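Local atomic coordinates of carbohydrate oxidase (Microdochium nivale, PDB entry 3RJ8), a protein that oxidises the C1 hydroxyl of mono-, oligo- and polysaccharides to the corresponding lactones with its FAD cofactor, passing the electrons to molecular oxygen to form hydrogen peroxide. Residues Y35-I40 with F75-E80; V161-V166 with D182-I187. All blocks are in the same frame, centred on the assembly; numbering follows the deposited sequence.

Contact 1: residues Y35-I40 with F75-E80. With K (potassium ion), chain G; FAD (flavin-adenine dinucleotide), chain C.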
ATOM      1  N   TYR A  35       0.084 -18.708   7.794  1.00 11.26           N
ATOM      2  CA  TYR A  35      -0.758 -18.939   8.970  1.00 11.19           C
ATOM      3  C   TYR A  35      -1.873 -19.889   8.604  1.00 10.63           C
ATOM      4  O   TYR A  35      -2.219 -20.022   7.427  1.00 10.46           O
ATOM      5  CB  TYR A  35      -1.319 -17.633   9.555  1.00 11.35           C
ATOM      6  CG  TYR A  35      -0.279 -16.746  10.181  1.00 11.47           C
ATOM      7  CD1 TYR A  35       0.036 -15.506   9.618  1.00 11.95           C
ATOM      8  CD2 TYR A  35       0.413 -17.149  11.322  1.00 11.62           C
ATOM      9  CE1 TYR A  35       1.006 -14.671  10.198  1.00 12.06           C
ATOM     10  CE2 TYR A  35       1.382 -16.333  11.907  1.00 11.92           C
ATOM     11  CZ  TYR A  35       1.671 -15.093  11.339  1.00 11.94           C
ATOM     12  OH  TYR A  35       2.627 -14.295  11.908  1.00 11.66           O
ATOM     13  N   ILE A  36      -2.419 -20.553   9.614  1.00 10.19           N
ATOM     14  CA  ILE A  36      -3.425 -21.567   9.395  1.00 10.38           C
ATOM     15  C   ILE A  36      -4.767 -21.105   9.975  1.00 10.01           C
ATOM     16  O   ILE A  36      -4.988 -21.208  11.176  1.00  9.93           O
ATOM     17  CB  ILE A  36      -2.960 -22.923  10.010  1.00 10.89           C
ATOM     18  CG1 ILE A  36      -1.513 -23.218   9.604  1.00 10.94           C
ATOM     19  CG2 ILE A  36      -3.897 -24.064   9.624  1.00 10.59           C
ATOM     20  CD1 ILE A  36      -0.961 -24.472  10.195  1.00 11.78           C
ATOM     21  N   PRO A  37      -5.678 -20.601   9.120  1.00 10.06           N
ATOM     22  CA  PRO A  37      -6.988 -20.209   9.648  1.00  9.68           C
ATOM     23  C   PRO A  37      -7.784 -21.439  10.063  1.00  9.52           C
ATOM     24  O   PRO A  37      -7.484 -22.560   9.624  1.00  9.45           O
ATOM     25  CB  PRO A  37      -7.660 -19.513   8.451  1.00  9.50           C
ATOM     26  CG  PRO A  37      -6.564 -19.327   7.428  1.00  9.65           C
ATOM     27  CD  PRO A  37      -5.622 -20.447   7.654  1.00  9.61           C
ATOM     28  N   THR A  38      -8.778 -21.255  10.918  1.00  9.45           N
ATOM     29  CA  THR A  38      -9.583 -22.395  11.306  1.00  9.73           C
ATOM     30  C   THR A  38     -10.498 -22.864  10.147  1.00  9.89           C
ATOM     31  O   THR A  38     -10.865 -24.044  10.056  1.00  9.56           O
ATOM     32  CB  THR A  38     -10.339 -22.146  12.622  1.00  9.62           C
ATOM     33  OG1 THR A  38     -10.892 -23.385  13.070  1.00  9.96           O
ATOM     34  CG2 THR A  38     -11.451 -21.124  12.442  1.00  9.81           C
ATOM     35  N   ALA A  39     -10.839 -21.918   9.270  1.00  9.46           N
ATOM     36  CA  ALA A  39     -11.641 -22.171   8.093  1.00  9.50           C
ATOM     37  C   ALA A  39     -11.516 -20.964   7.189  1.00  9.43           C
ATOM     38  O   ALA A  39     -11.212 -19.867   7.662  1.00  9.15           O
ATOM     39  CB  ALA A  39     -13.118 -22.421   8.454  1.00  9.22           C
ATOM     40  N   ILE A  40     -11.755 -21.187   5.894  1.00  9.53           N
ATOM     41  CA  ILE A  40     -11.720 -20.152   4.885  1.00  9.61           C
ATOM     42  C   ILE A  40     -13.079 -20.054   4.187  1.00 10.15           C
ATOM     43  O   ILE A  40     -13.489 -20.960   3.451  1.00 10.47           O
ATOM     44  CB  ILE A  40     -10.620 -20.420   3.838  1.00  9.57           C
ATOM     45  CG1 ILE A  40      -9.249 -20.618   4.513  1.00  9.22           C
ATOM     46  CG2 ILE A  40     -10.554 -19.268   2.839  1.00  9.46           C
ATOM     47  CD1 ILE A  40      -8.149 -21.047   3.551  1.00  8.82           C
ATOM     48  N   PHE A  75      -1.284 -10.205   7.362  1.00  9.10           N
ATOM     49  CA  PHE A  75      -2.374  -9.779   8.243  1.00  8.67           C
ATOM     50  C   PHE A  75      -3.774 -10.174   7.742  1.00  8.39           C
ATOM     51  O   PHE A  75      -4.705 -10.310   8.549  1.00  8.10           O
ATOM     52  CB  PHE A  75      -2.281  -8.284   8.569  1.00  8.82           C
ATOM     53  CG  PHE A  75      -1.236  -7.940   9.620  1.00  9.04           C
ATOM     54  CD1 PHE A  75      -0.854  -8.867  10.591  1.00  9.26           C
ATOM     55  CD2 PHE A  75      -0.655  -6.675   9.645  1.00  9.17           C
ATOM     56  CE1 PHE A  75       0.100  -8.538  11.563  1.00  9.50           C
ATOM     57  CE2 PHE A  75       0.302  -6.330  10.617  1.00  9.39           C
ATOM     58  CZ  PHE A  75       0.676  -7.261  11.575  1.00  9.54           C
ATOM     59  N   GLY A  76      -3.919 -10.385   6.429  1.00  7.87           N
ATOM     60  CA  GLY A  76      -5.160 -10.951   5.870  1.00  7.58           C
ATOM     61  C   GLY A  76      -5.624 -12.248   6.548  1.00  7.47           C
ATOM     62  O   GLY A  76      -6.826 -12.559   6.578  1.00  7.36           O
ATOM     63  N   PHE A  77      -4.662 -13.003   7.080  1.00  7.43           N
ATOM     64  CA  PHE A  77      -4.906 -14.215   7.870  1.00  7.38           C
ATOM     65  C   PHE A  77      -5.261 -13.922   9.323  1.00  7.39           C
ATOM     66  O   PHE A  77      -5.790 -14.775  10.022  1.00  7.61           O
ATOM     67  CB  PHE A  77      -3.646 -15.081   7.873  1.00  7.20           C
ATOM     68  CG  PHE A  77      -3.308 -15.678   6.536  1.00  7.13           C
ATOM     69  CD1 PHE A  77      -3.664 -16.995   6.241  1.00  6.90           C
ATOM     70  CD2 PHE A  77      -2.623 -14.926   5.568  1.00  6.98           C
ATOM     71  CE1 PHE A  77      -3.355 -17.556   5.007  1.00  6.75           C
ATOM     72  CE2 PHE A  77      -2.313 -15.476   4.337  1.00  6.72           C
ATOM     73  CZ  PHE A  77      -2.675 -16.796   4.059  1.00  6.73           C
ATOM     74  N   GLY A  78      -4.933 -12.731   9.795  1.00  7.67           N
ATOM     75  CA  GLY A  78      -5.073 -12.405  11.214  1.00  8.05           C
ATOM     76  C   GLY A  78      -3.755 -12.237  11.949  1.00  8.78           C
ATOM     77  O   GLY A  78      -3.750 -11.856  13.110  1.00  9.53           O
ATOM     78  N   GLY A  79      -2.638 -12.527  11.285  1.00  9.47           N
ATOM     79  CA  GLY A  79      -1.317 -12.305  11.848  1.00 10.51           C
ATOM     80  C   GLY A  79      -0.953 -13.347  12.877  1.00 11.78           C
ATOM     81  O   GLY A  79      -0.065 -13.126  13.706  1.00 12.04           O
ATOM     82  N   GLU A  80      -1.639 -14.490  12.795  1.00 12.89           N
ATOM     83  CA  GLU A  80      -1.571 -15.596  13.769  1.00 13.21           C
ATOM     84  C   GLU A  80      -2.500 -16.712  13.267  1.00 12.78           C
ATOM     85  O   GLU A  80      -3.325 -16.471  12.397  1.00 13.05           O
ATOM     86  CB  GLU A  80      -2.017 -15.138  15.164  1.00 13.17           C
ATOM     87  CG  GLU A  80      -3.461 -14.699  15.214  1.00 14.24           C
ATOM     88  CD  GLU A  80      -3.921 -14.267  16.592  1.00 15.19           C
ATOM     89  OE1 GLU A  80      -3.093 -14.231  17.530  1.00 15.84           O
ATOM     90  OE2 GLU A  80      -5.126 -13.956  16.729  1.00 15.46           O
TER
HETATM   91  K     K G 604      -5.885 -23.400  12.767  0.50  8.22           K
HETATM   92  PA  FAD C 501      -4.480  -8.118   2.277  1.00  5.91           P
HETATM   93  O1A FAD C 501      -5.591  -8.938   1.637  1.00  5.74           O
HETATM   94  O2A FAD C 501      -3.335  -8.946   2.815  1.00  5.85           O
HETATM   95  O5B FAD C 501      -5.086  -7.122   3.389  1.00  5.92           O
HETATM   96  C5B FAD C 501      -4.294  -6.176   4.077  1.00  5.71           C
HETATM   97  C4B FAD C 501      -5.115  -5.662   5.258  1.00  5.56           C
HETATM   98  O4B FAD C 501      -6.382  -5.205   4.798  1.00  5.36           O
HETATM   99  C3B FAD C 501      -5.404  -6.752   6.284  1.00  5.43           C
HETATM  100  O3B FAD C 501      -5.484  -6.163   7.554  1.00  5.39           O
HETATM  101  C2B FAD C 501      -6.799  -7.192   5.897  1.00  5.33           C
HETATM  102  O2B FAD C 501      -7.504  -7.828   6.930  1.00  5.15           O
HETATM  103  C1B FAD C 501      -7.424  -5.888   5.461  1.00  5.30           C
HETATM  104  N9A FAD C 501      -8.527  -6.086   4.522  1.00  5.32           N
HETATM  105  C8A FAD C 501      -8.524  -6.862   3.382  1.00  5.35           C
HETATM  106  N7A FAD C 501      -9.730  -6.756   2.805  1.00  5.36           N
HETATM  107  C5A FAD C 501     -10.498  -5.905   3.532  1.00  5.40           C
HETATM  108  C6A FAD C 501     -11.811  -5.437   3.396  1.00  5.37           C
HETATM  109  N6A FAD C 501     -12.590  -5.806   2.378  1.00  5.20           N
HETATM  110  N1A FAD C 501     -12.307  -4.552   4.338  1.00  5.45           N
HETATM  111  C2A FAD C 501     -11.538  -4.139   5.395  1.00  5.41           C
HETATM  112  N3A FAD C 501     -10.250  -4.621   5.531  1.00  5.45           N
HETATM  113  C4A FAD C 501      -9.742  -5.483   4.617  1.00  5.37           C
HETATM  114  N1  FAD C 501       1.724  -0.187  -1.711  1.00 10.25           N
HETATM  115  C2  FAD C 501       1.621   1.098  -2.201  1.00 10.47           C
HETATM  116  O2  FAD C 501       1.103   1.997  -1.536  1.00 10.44           O
HETATM  117  N3  FAD C 501       1.976   1.306  -3.519  1.00 10.31           N
HETATM  118  C4  FAD C 501       2.591   0.384  -4.332  1.00 10.57           C
HETATM  119  O4  FAD C 501       2.709   0.616  -5.531  1.00 10.47           O
HETATM  120  C4X FAD C 501       2.610  -1.024  -3.805  1.00 10.50           C
HETATM  121  N5  FAD C 501       3.166  -1.987  -4.500  1.00 10.78           N
HETATM  122  C5X FAD C 501       3.056  -3.289  -4.064  1.00 10.63           C
HETATM  123  C6  FAD C 501       3.401  -4.356  -4.927  1.00 11.41           C
HETATM  124  C7  FAD C 501       3.293  -5.655  -4.470  1.00 10.39           C
HETATM  125  C7M FAD C 501       3.772  -6.808  -5.351  1.00 10.45           C
HETATM  126  C8  FAD C 501       2.816  -5.927  -3.147  1.00 10.62           C
HETATM  127  C8M FAD C 501       2.614  -7.354  -2.667  1.00 10.52           C
HETATM  128  C9  FAD C 501       2.417  -4.891  -2.329  1.00 10.55           C
HETATM  129  C9A FAD C 501       2.552  -3.557  -2.766  1.00 10.40           C
HETATM  130  N10 FAD C 501       2.175  -2.467  -1.952  1.00 10.03           N
HETATM  131  C10 FAD C 501       2.107  -1.214  -2.475  1.00 10.23           C
HETATM  132  C1' FAD C 501       1.703  -2.680  -0.548  1.00  9.32           C
HETATM  133  C2' FAD C 501       0.205  -2.931  -0.574  1.00  8.56           C
HETATM  134  O2' FAD C 501      -0.454  -1.750  -0.985  1.00  9.10           O
HETATM  135  C3' FAD C 501      -0.297  -3.444   0.769  1.00  7.87           C
HETATM  136  O3' FAD C 501       0.305  -4.711   0.993  1.00  7.94           O
HETATM  137  C4' FAD C 501      -1.824  -3.566   0.790  1.00  7.26           C
HETATM  138  O4' FAD C 501      -2.266  -3.585   2.124  1.00  6.85           O
HETATM  139  C5' FAD C 501      -2.268  -4.817   0.029  1.00  6.75           C
HETATM  140  O5' FAD C 501      -3.655  -5.005   0.084  1.00  6.39           O
HETATM  141  P   FAD C 501      -4.280  -6.478  -0.114  1.00  6.06           P
HETATM  142  O1P FAD C 501      -5.774  -6.372  -0.255  1.00  6.12           O
HETATM  143  O2P FAD C 501      -3.675  -7.164  -1.316  1.00  6.37           O
HETATM  144  O3P FAD C 501      -3.773  -7.111   1.259  1.00  6.13           O
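Tyr35 and Glu80 mark the closest approach of the two backbones, their CA atoms 5.9 Å apart. Residues 35-37 are extended, and the chain kinks at Thr38 before entering strand 39-42, whereas 75-80 makes a tight 3-10 turn, closed by the bond from Gly78 N to Phe75 O, and leaves it through two glycines with positive phi. No clear hydrogen bond joins the segments; a tyrosine ring laid on a peptide does most of the joining. The Tyr35 ring lies with one face on the Gly79-Glu80 link: Glu80 N sits 3.4 Å above the plane over the ring centre, and Gly79 C lies above the same face nearer the rim. With CG anti to the carbonyl carbon (chi1 -68°), the ring turns back across this link, and its CD2 comes 3.5 Å from Glu80 CA. At its base, Tyr35 CB packs 3.8 Å from Phe77 CB. Pro37 meets the Phe77 ring at its edge, CG to CD1 3.9 Å, and Met85 of strand 84-87 touches both side chains. A glycine in place of Tyr35 would probably leave the Gly79-Glu80 peptide without its aromatic cover and Phe77 CB without the apolar contact of Tyr35 CB. Glu80 directs its carboxylate elsewhere, OE2 bonding to His83. The chain of Ile36 is held by Asn81 and Gly82, while Ile36 O coordinates a potassium ion at 2.9 Å. Within the turn, Gly76 N lies 3.9 Å from C3B of the FAD ribose. The chemistry is thus mainly apolar and ring-on-peptide contact, which joins the lead-in to the outermost strand, 39-42, to a loop whose 3-10 turn borders the FAD ribose.

Contact 2: residues V161-V166 with D182-I187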
ATOM      1  N   VAL A 161     -15.306   7.828  -2.247  1.00 10.32           N
ATOM      2  CA  VAL A 161     -16.448   8.711  -1.963  1.00 10.06           C
ATOM      3  C   VAL A 161     -17.543   7.993  -1.160  1.00 10.36           C
ATOM      4  O   VAL A 161     -18.455   8.641  -0.637  1.00 11.60           O
ATOM      5  CB  VAL A 161     -17.069   9.322  -3.274  1.00  9.82           C
ATOM      6  CG1 VAL A 161     -16.109  10.329  -3.928  1.00  9.12           C
ATOM      7  CG2 VAL A 161     -17.499   8.233  -4.273  1.00  9.12           C
ATOM      8  N   GLY A 162     -17.450   6.667  -1.053  1.00  9.96           N
ATOM      9  CA  GLY A 162     -18.431   5.871  -0.294  1.00  9.70           C
ATOM     10  C   GLY A 162     -18.016   4.421  -0.070  1.00  9.51           C
ATOM     11  O   GLY A 162     -17.216   3.871  -0.837  1.00  9.44           O
ATOM     12  N   VAL A 163     -18.526   3.816   1.002  1.00  8.90           N
ATOM     13  CA  VAL A 163     -18.318   2.390   1.263  1.00  9.06           C
ATOM     14  C   VAL A 163     -19.592   1.743   1.806  1.00  9.37           C
ATOM     15  O   VAL A 163     -20.352   2.386   2.533  1.00  9.41           O
ATOM     16  CB  VAL A 163     -17.114   2.078   2.229  1.00  8.85           C
ATOM     17  CG1 VAL A 163     -15.765   2.335   1.549  1.00  8.53           C
ATOM     18  CG2 VAL A 163     -17.224   2.858   3.559  1.00  9.01           C
ATOM     19  N   THR A 164     -19.821   0.485   1.424  1.00  9.40           N
ATOM     20  CA  THR A 164     -20.782  -0.388   2.091  1.00  9.78           C
ATOM     21  C   THR A 164     -19.940  -1.267   3.013  1.00 10.00           C
ATOM     22  O   THR A 164     -18.983  -1.919   2.546  1.00  9.97           O
ATOM     23  CB  THR A 164     -21.553  -1.280   1.067  1.00 10.13           C
ATOM     24  OG1 THR A 164     -22.133  -0.462   0.032  1.00 10.31           O
ATOM     25  CG2 THR A 164     -22.640  -2.104   1.750  1.00  9.52           C
ATOM     26  N   VAL A 165     -20.271  -1.282   4.310  1.00  9.99           N
ATOM     27  CA  VAL A 165     -19.436  -1.969   5.306  1.00 10.02           C
ATOM     28  C   VAL A 165     -20.205  -2.999   6.126  1.00 10.27           C
ATOM     29  O   VAL A 165     -21.327  -2.732   6.564  1.00 10.90           O
ATOM     30  CB  VAL A 165     -18.775  -0.965   6.300  1.00 10.13           C
ATOM     31  CG1 VAL A 165     -17.720  -1.657   7.154  1.00  9.52           C
ATOM     32  CG2 VAL A 165     -18.173   0.206   5.567  1.00 10.07           C
ATOM     33  N   VAL A 166     -19.589  -4.158   6.361  1.00 10.07           N
ATOM     34  CA  VAL A 166     -20.111  -5.142   7.314  1.00  9.60           C
ATOM     35  C   VAL A 166     -19.419  -4.922   8.673  1.00 10.00           C
ATOM     36  O   VAL A 166     -18.197  -5.011   8.770  1.00  9.86           O
ATOM     37  CB  VAL A 166     -19.898  -6.601   6.811  1.00  9.31           C
ATOM     38  CG1 VAL A 166     -20.379  -7.613   7.837  1.00  8.69           C
ATOM     39  CG2 VAL A 166     -20.587  -6.830   5.446  1.00  9.05           C
ATOM     40  N   ASP A 182     -17.918   9.578  10.659  1.00 14.45           N
ATOM     41  CA  ASP A 182     -16.863   9.128  11.574  1.00 13.85           C
ATOM     42  C   ASP A 182     -16.237   7.801  11.103  1.00 13.25           C
ATOM     43  O   ASP A 182     -15.011   7.665  11.095  1.00 12.29           O
ATOM     44  CB  ASP A 182     -17.371   9.017  13.026  1.00 13.58           C
ATOM     45  CG  ASP A 182     -18.670   8.200  13.149  1.00 14.27           C
ATOM     46  OD1 ASP A 182     -19.361   7.964  12.125  1.00 13.64           O
ATOM     47  OD2 ASP A 182     -19.006   7.806  14.292  1.00 13.93           O
ATOM     48  N   LEU A 183     -17.087   6.843  10.715  1.00 12.16           N
ATOM     49  CA  LEU A 183     -16.639   5.537  10.223  1.00 11.57           C
ATOM     50  C   LEU A 183     -15.899   5.708   8.882  1.00 11.38           C
ATOM     51  O   LEU A 183     -14.811   5.140   8.670  1.00 11.46           O
ATOM     52  CB  LEU A 183     -17.827   4.568  10.108  1.00 11.38           C
ATOM     53  CG  LEU A 183     -17.692   3.146   9.527  1.00 11.56           C
ATOM     54  CD1 LEU A 183     -16.693   2.302  10.312  1.00 11.59           C
ATOM     55  CD2 LEU A 183     -19.034   2.434   9.468  1.00 11.00           C
ATOM     56  N   PHE A 184     -16.489   6.510   7.998  1.00 10.70           N
ATOM     57  CA  PHE A 184     -15.869   6.877   6.728  1.00 10.13           C
ATOM     58  C   PHE A 184     -14.439   7.416   6.910  1.00  9.76           C
ATOM     59  O   PHE A 184     -13.543   7.063   6.149  1.00  9.58           O
ATOM     60  CB  PHE A 184     -16.738   7.915   6.014  1.00  9.94           C
ATOM     61  CG  PHE A 184     -16.416   8.088   4.549  1.00  9.51           C
ATOM     62  CD1 PHE A 184     -16.427   6.998   3.687  1.00  9.55           C
ATOM     63  CD2 PHE A 184     -16.127   9.350   4.035  1.00  9.42           C
ATOM     64  CE1 PHE A 184     -16.145   7.153   2.314  1.00  9.50           C
ATOM     65  CE2 PHE A 184     -15.852   9.527   2.675  1.00  9.55           C
ATOM     66  CZ  PHE A 184     -15.865   8.421   1.808  1.00  9.56           C
ATOM     67  N   TRP A 185     -14.247   8.266   7.920  1.00  9.63           N
ATOM     68  CA  TRP A 185     -12.940   8.879   8.217  1.00  9.38           C
ATOM     69  C   TRP A 185     -11.911   7.804   8.574  1.00  9.21           C
ATOM     70  O   TRP A 185     -10.779   7.828   8.086  1.00  8.66           O
ATOM     71  CB  TRP A 185     -13.087   9.918   9.329  1.00  9.10           C
ATOM     72  CG  TRP A 185     -11.812  10.573   9.771  1.00  9.10           C
ATOM     73  CD1 TRP A 185     -11.270  11.748   9.297  1.00  9.02           C
ATOM     74  CD2 TRP A 185     -10.926  10.112  10.801  1.00  8.96           C
ATOM     75  NE1 TRP A 185     -10.093  12.033   9.964  1.00  8.91           N
ATOM     76  CE2 TRP A 185      -9.853  11.042  10.881  1.00  9.25           C
ATOM     77  CE3 TRP A 185     -10.925   8.999  11.650  1.00  8.91           C
ATOM     78  CZ2 TRP A 185      -8.788  10.895  11.802  1.00  9.58           C
ATOM     79  CZ3 TRP A 185      -9.875   8.847  12.563  1.00  9.32           C
ATOM     80  CH2 TRP A 185      -8.820   9.798  12.637  1.00  9.56           C
ATOM     81  N   GLY A 186     -12.339   6.843   9.388  1.00  9.40           N
ATOM     82  CA  GLY A 186     -11.509   5.713   9.791  1.00  9.92           C
ATOM     83  C   GLY A 186     -11.187   4.730   8.676  1.00 10.25           C
ATOM     84  O   GLY A 186     -10.070   4.221   8.607  1.00 10.55           O
ATOM     85  N   ILE A 187     -12.162   4.464   7.801  1.00 10.45           N
ATOM     86  CA  ILE A 187     -11.967   3.539   6.685  1.00  9.83           C
ATOM     87  C   ILE A 187     -10.947   4.102   5.691  1.00  9.83           C
ATOM     88  O   ILE A 187     -10.178   3.357   5.073  1.00 10.00           O
ATOM     89  CB  ILE A 187     -13.324   3.137   6.033  1.00  9.97           C
ATOM     90  CG1 ILE A 187     -13.864   1.895   6.742  1.00 10.19           C
ATOM     91  CG2 ILE A 187     -13.188   2.818   4.524  1.00  9.87           C
ATOM     92  CD1 ILE A 187     -15.339   1.807   6.775  1.00 10.17           C
TER
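A helix packed on a beta sheet in the FAD-binding part of the enzyme brings together strand 161-166 and helix segment 182-187, with Phe184 and Ile187 meeting Val161, Gly162, Val163 and Val165. The two axes pass 9.5 Å apart at 97°, so the helix runs nearly square across the strand. Phe184 reaches the early part of the strand: chi1 of -164° swings the ring away from the backbone N, beside the carbonyl carbon, and CZ comes 3.4 Å from Val161 C and CE1 3.6 Å from Gly162 N. The ring meets this peptide obliquely, and Val163 CG2 lies near the ring plane at its edge, 4.2 Å from CD1. The peptide that Phe184 touches belongs to a classic beta bulge, in which Val161 and Gly162 both face Lys201 on the neighbouring strand 196-206. Strand 172-175 flanks 160-166 on its other edge, giving an antiparallel sheet on which helix 181-190 rests; Ala175 of that strand also touches Val163 and Phe184. Further along, Ile187 meets two alternate residues of the strand, whose valine side chains point to the helix. Its CD1 is 3.5 Å from Val165 CG2 and 3.9 Å from Val163 CG2, each valine reaching it tip to tip. The other branch, Ile187 CG2, approaches Val163 CG1 to 4.0 Å, so both branches of the isoleucine rest on Val163. No hydrogen bond crosses between the segments; the join is apolar, and mostly buried. Polar groups of the helix point elsewhere: Asp182 OD2 forms a salt bridge with Lys456 of helix 447-457, and Trp185 NE1 bonds to Ala373 O. The Ile187 side chain lies about 7 Å from the bound FAD.

How the contacts relate
Contact 1 closes before contact 2 opens, so the two follow one another along the chain without overlapping. Their centres are 24 Å apart and their nearest atoms about 14 Å, with no touch between them. They belong to different sheets: 35-40 runs into the three-stranded parallel sheet 39-42, 84-87 and 63-66, while 161-166 lies in the antiparallel sheet with 172-175 and 196-206, packed against helix 181-190. FAD lies near both, since the 75-80 turn and helix 181-190 both lie close to it. Each contact thus holds together a different part of the protein near the same cofactor.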